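Side-chain contact in cortical-lytic enzyme (Clostridium perfringens, PDB 5JIP), which probably hydrolyses the peptidoglycan of the spore cortex as a family 25 muramidase and takes part in cortical hydrolysis during germination: residues Gly261-Val266 with Ala271-Arg276. Residues are numbered along the deposited sequence; the frame is centred on the assembly and turned at random.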
ATOM      1  N   GLY A 261       3.160   4.255  -0.584  1.00  8.17           N
ATOM      2  CA  GLY A 261       2.679   5.203  -1.570  1.00  7.36           C
ATOM      3  C   GLY A 261       2.701   6.624  -1.041  1.00  6.91           C
ATOM      4  O   GLY A 261       3.267   6.910   0.008  1.00  8.15           O
ATOM      5  N   TYR A 262       2.036   7.491  -1.787  1.00  6.32           N
ATOM      6  CA  TYR A 262       1.978   8.919  -1.534  1.00  5.59           C
ATOM      7  C   TYR A 262       0.592   9.426  -1.869  1.00  7.22           C
ATOM      8  O   TYR A 262      -0.059   8.932  -2.798  1.00  7.85           O
ATOM      9  CB  TYR A 262       2.986   9.715  -2.383  1.00  8.29           C
ATOM     10  CG  TYR A 262       4.383   9.184  -2.417  1.00  6.22           C
ATOM     11  CD1 TYR A 262       4.736   8.168  -3.295  1.00  6.51           C
ATOM     12  CD2 TYR A 262       5.376   9.742  -1.613  1.00  7.91           C
ATOM     13  CE1 TYR A 262       6.019   7.676  -3.326  1.00  8.33           C
ATOM     14  CE2 TYR A 262       6.650   9.276  -1.644  1.00  6.66           C
ATOM     15  CZ  TYR A 262       6.990   8.264  -2.511  1.00  7.87           C
ATOM     16  OH  TYR A 262       8.284   7.824  -2.519  1.00 11.09           O
ATOM     17  N   ASN A 263       0.163  10.429  -1.122  1.00  6.70           N
ATOM     18  CA  ASN A 263      -0.975  11.267  -1.470  1.00  6.85           C
ATOM     19  C   ASN A 263      -0.473  12.675  -1.767  1.00  9.54           C
ATOM     20  O   ASN A 263       0.336  13.231  -1.015  1.00  7.86           O
ATOM     21  CB  ASN A 263      -2.001  11.337  -0.339  1.00  6.68           C
ATOM     22  CG  ASN A 263      -2.697  10.013  -0.097  1.00  6.54           C
ATOM     23  OD1 ASN A 263      -3.005   9.265  -1.037  1.00  8.42           O
ATOM     24  ND2 ASN A 263      -2.897   9.682   1.173  1.00  6.47           N
ATOM     25  N   VAL A 264      -1.006  13.260  -2.838  1.00 12.71           N
ATOM     26  CA  VAL A 264      -0.656  14.608  -3.289  1.00  9.99           C
ATOM     27  C   VAL A 264      -1.890  15.491  -3.221  1.00 10.40           C
ATOM     28  O   VAL A 264      -3.013  15.046  -3.512  1.00  9.44           O
ATOM     29  CB  VAL A 264      -0.081  14.586  -4.717  1.00 13.28           C
ATOM     30  CG1 VAL A 264       0.180  16.001  -5.223  1.00 14.20           C
ATOM     31  CG2 VAL A 264       1.201  13.753  -4.732  1.00  9.95           C
ATOM     32  N   PHE A 265      -1.671  16.751  -2.857  1.00 10.22           N
ATOM     33  CA  PHE A 265      -2.754  17.700  -2.630  1.00 14.87           C
ATOM     34  C   PHE A 265      -2.468  19.024  -3.324  1.00 12.72           C
ATOM     35  O   PHE A 265      -1.313  19.466  -3.383  1.00 11.37           O
ATOM     36  CB  PHE A 265      -2.936  17.955  -1.153  1.00 12.53           C
ATOM     37  CG  PHE A 265      -3.233  16.705  -0.349  1.00 13.32           C
ATOM     38  CD1 PHE A 265      -2.200  15.899   0.126  1.00 12.76           C
ATOM     39  CD2 PHE A 265      -4.548  16.347  -0.070  1.00 17.39           C
ATOM     40  CE1 PHE A 265      -2.480  14.749   0.869  1.00 13.79           C
ATOM     41  CE2 PHE A 265      -4.844  15.188   0.660  1.00 14.88           C
ATOM     42  CZ  PHE A 265      -3.813  14.397   1.139  1.00 14.11           C
ATOM     43  N   VAL A 266      -3.538  19.652  -3.820  1.00 16.37           N
ATOM     44  CA  VAL A 266      -3.495  20.996  -4.397  1.00 16.63           C
ATOM     45  C   VAL A 266      -4.364  21.893  -3.523  1.00 17.85           C
ATOM     46  O   VAL A 266      -5.577  21.663  -3.405  1.00 16.81           O
ATOM     47  CB  VAL A 266      -3.980  21.017  -5.856  1.00 17.02           C
ATOM     48  CG1 VAL A 266      -4.024  22.472  -6.363  1.00 25.57           C
ATOM     49  CG2 VAL A 266      -3.106  20.150  -6.753  1.00 16.51           C
ATOM     50  N   ALA A 271      -5.470  15.301  -4.744  1.00 16.65           N
ATOM     51  CA  ALA A 271      -5.200  15.227  -6.163  1.00 14.52           C
ATOM     52  C   ALA A 271      -4.896  13.820  -6.654  1.00 14.84           C
ATOM     53  O   ALA A 271      -5.043  13.569  -7.849  1.00 18.37           O
ATOM     54  CB  ALA A 271      -4.029  16.153  -6.528  1.00 13.79           C
ATOM     55  N   GLY A 272      -4.487  12.903  -5.789  1.00  8.88           N
ATOM     56  CA  GLY A 272      -4.251  11.545  -6.238  1.00  7.83           C
ATOM     57  C   GLY A 272      -3.430  10.757  -5.244  1.00  7.25           C
ATOM     58  O   GLY A 272      -2.795  11.306  -4.335  1.00  9.93           O
ATOM     59  N   THR A 273      -3.462   9.441  -5.442  1.00 10.14           N
ATOM     60  CA  THR A 273      -2.661   8.491  -4.682  1.00  6.91           C
ATOM     61  C   THR A 273      -1.714   7.773  -5.628  1.00  8.22           C
ATOM     62  O   THR A 273      -2.136   7.294  -6.682  1.00  7.67           O
ATOM     63  CB  THR A 273      -3.550   7.486  -3.947  1.00  7.27           C
ATOM     64  OG1 THR A 273      -4.438   8.199  -3.084  1.00  8.34           O
ATOM     65  CG2 THR A 273      -2.725   6.516  -3.126  1.00  8.45           C
ATOM     66  N   LEU A 274      -0.437   7.727  -5.264  1.00  4.99           N
ATOM     67  CA  LEU A 274       0.580   7.077  -6.088  1.00  6.67           C
ATOM     68  C   LEU A 274       1.134   5.861  -5.354  1.00  6.40           C
ATOM     69  O   LEU A 274       1.133   5.831  -4.117  1.00  7.23           O
ATOM     70  CB  LEU A 274       1.733   8.027  -6.412  1.00  8.86           C
ATOM     71  CG  LEU A 274       1.474   9.294  -7.229  1.00 10.53           C
ATOM     72  CD1 LEU A 274       0.729   8.956  -8.509  1.00 15.16           C
ATOM     73  CD2 LEU A 274       0.767  10.327  -6.388  1.00  8.60           C
ATOM     74  N   PRO A 275       1.632   4.851  -6.071  1.00  7.48           N
ATOM     75  CA  PRO A 275       2.214   3.674  -5.422  1.00  7.54           C
ATOM     76  C   PRO A 275       3.666   3.937  -5.006  1.00  6.39           C
ATOM     77  O   PRO A 275       4.250   4.983  -5.286  1.00  8.17           O
ATOM     78  CB  PRO A 275       2.118   2.598  -6.507  1.00  6.67           C
ATOM     79  CG  PRO A 275       2.293   3.415  -7.813  1.00  6.69           C
ATOM     80  CD  PRO A 275       1.560   4.696  -7.538  1.00  9.68           C
ATOM     81  N   ARG A 276       4.269   2.915  -4.399  1.00  6.76           N
ATOM     82  CA  ARG A 276       5.523   3.088  -3.661  1.00  8.63           C
ATOM     83  C   ARG A 276       6.702   3.488  -4.548  1.00 11.73           C
ATOM     84  O   ARG A 276       7.626   4.163  -4.067  1.00  7.78           O
ATOM     85  CB  ARG A 276       5.861   1.817  -2.906  1.00  8.92           C
ATOM     86  CG  ARG A 276       6.122   0.649  -3.805  1.00 11.33           C
ATOM     87  CD  ARG A 276       6.322  -0.651  -3.040  1.00 16.37           C
ATOM     88  NE  ARG A 276       5.121  -1.124  -2.350  1.00 27.16           N
ATOM     89  CZ  ARG A 276       5.061  -2.284  -1.694  1.00 39.31           C
ATOM     90  NH1 ARG A 276       3.939  -2.651  -1.067  1.00 27.68           N
ATOM     91  NH2 ARG A 276       6.132  -3.086  -1.664  1.00 30.87           N
TER
HETATM   92  O   HOH W   1       8.900   6.401  -4.651  1.00  7.03           O
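Three groups grip Thr273 OG1: it donates to Asn263 OD1 at 2.7 Å, bonds with Tyr270 OH, and meets Asn263 ND2 of the second subunit. The donor sits 20° out of the amide carbonyl plane. Asn263 and Thr273 stand side by side, a non-hydrogen-bonded antiparallel pair; chi1 of -68° sets CG of Asn263 beside the backbone N, and chi2 of -38° turns OD1 towards Thr273. Asn263 ND2 is held by Glu301 and by Thr273 of the second subunit, so the pair lies at the dimer interface. Next along, Tyr262 and Leu274 form a hydrogen-bonded pair, with Leu274 N to Tyr262 O at 2.8 Å. Strands 259-266 and 269-275 form a beta hairpin whose second strand is an edge of a four-stranded antiparallel sheet, while the first also pairs with strand 296-304. This sheet faces the three-stranded one of 239-243, 246-250 and 280-284, consistent with a fibronectin type III-like sandwich. Towards the turn the register slips at a classic beta bulge: Ala271 and Gly272 both face Val264, whose O takes a bond from Ala271 N at 2.8 Å and a weak one from Gly272 N. On the face opposite Asn263, Val264 CG2 meets Leu274 CD2 at 3.8 Å, and Trp251 packs on both residues. Val266 CG2 rests on Ala271 CB at 4.1 Å, with Ile283 against both. The Tyr262 ring presents its edge to Pro275 O, CE1 lying 3.8 Å from that oxygen. Its OH, bonded also to Asn254 N, donates to a water 2.6 Å away, which passes a hydrogen bond on to Arg276 O.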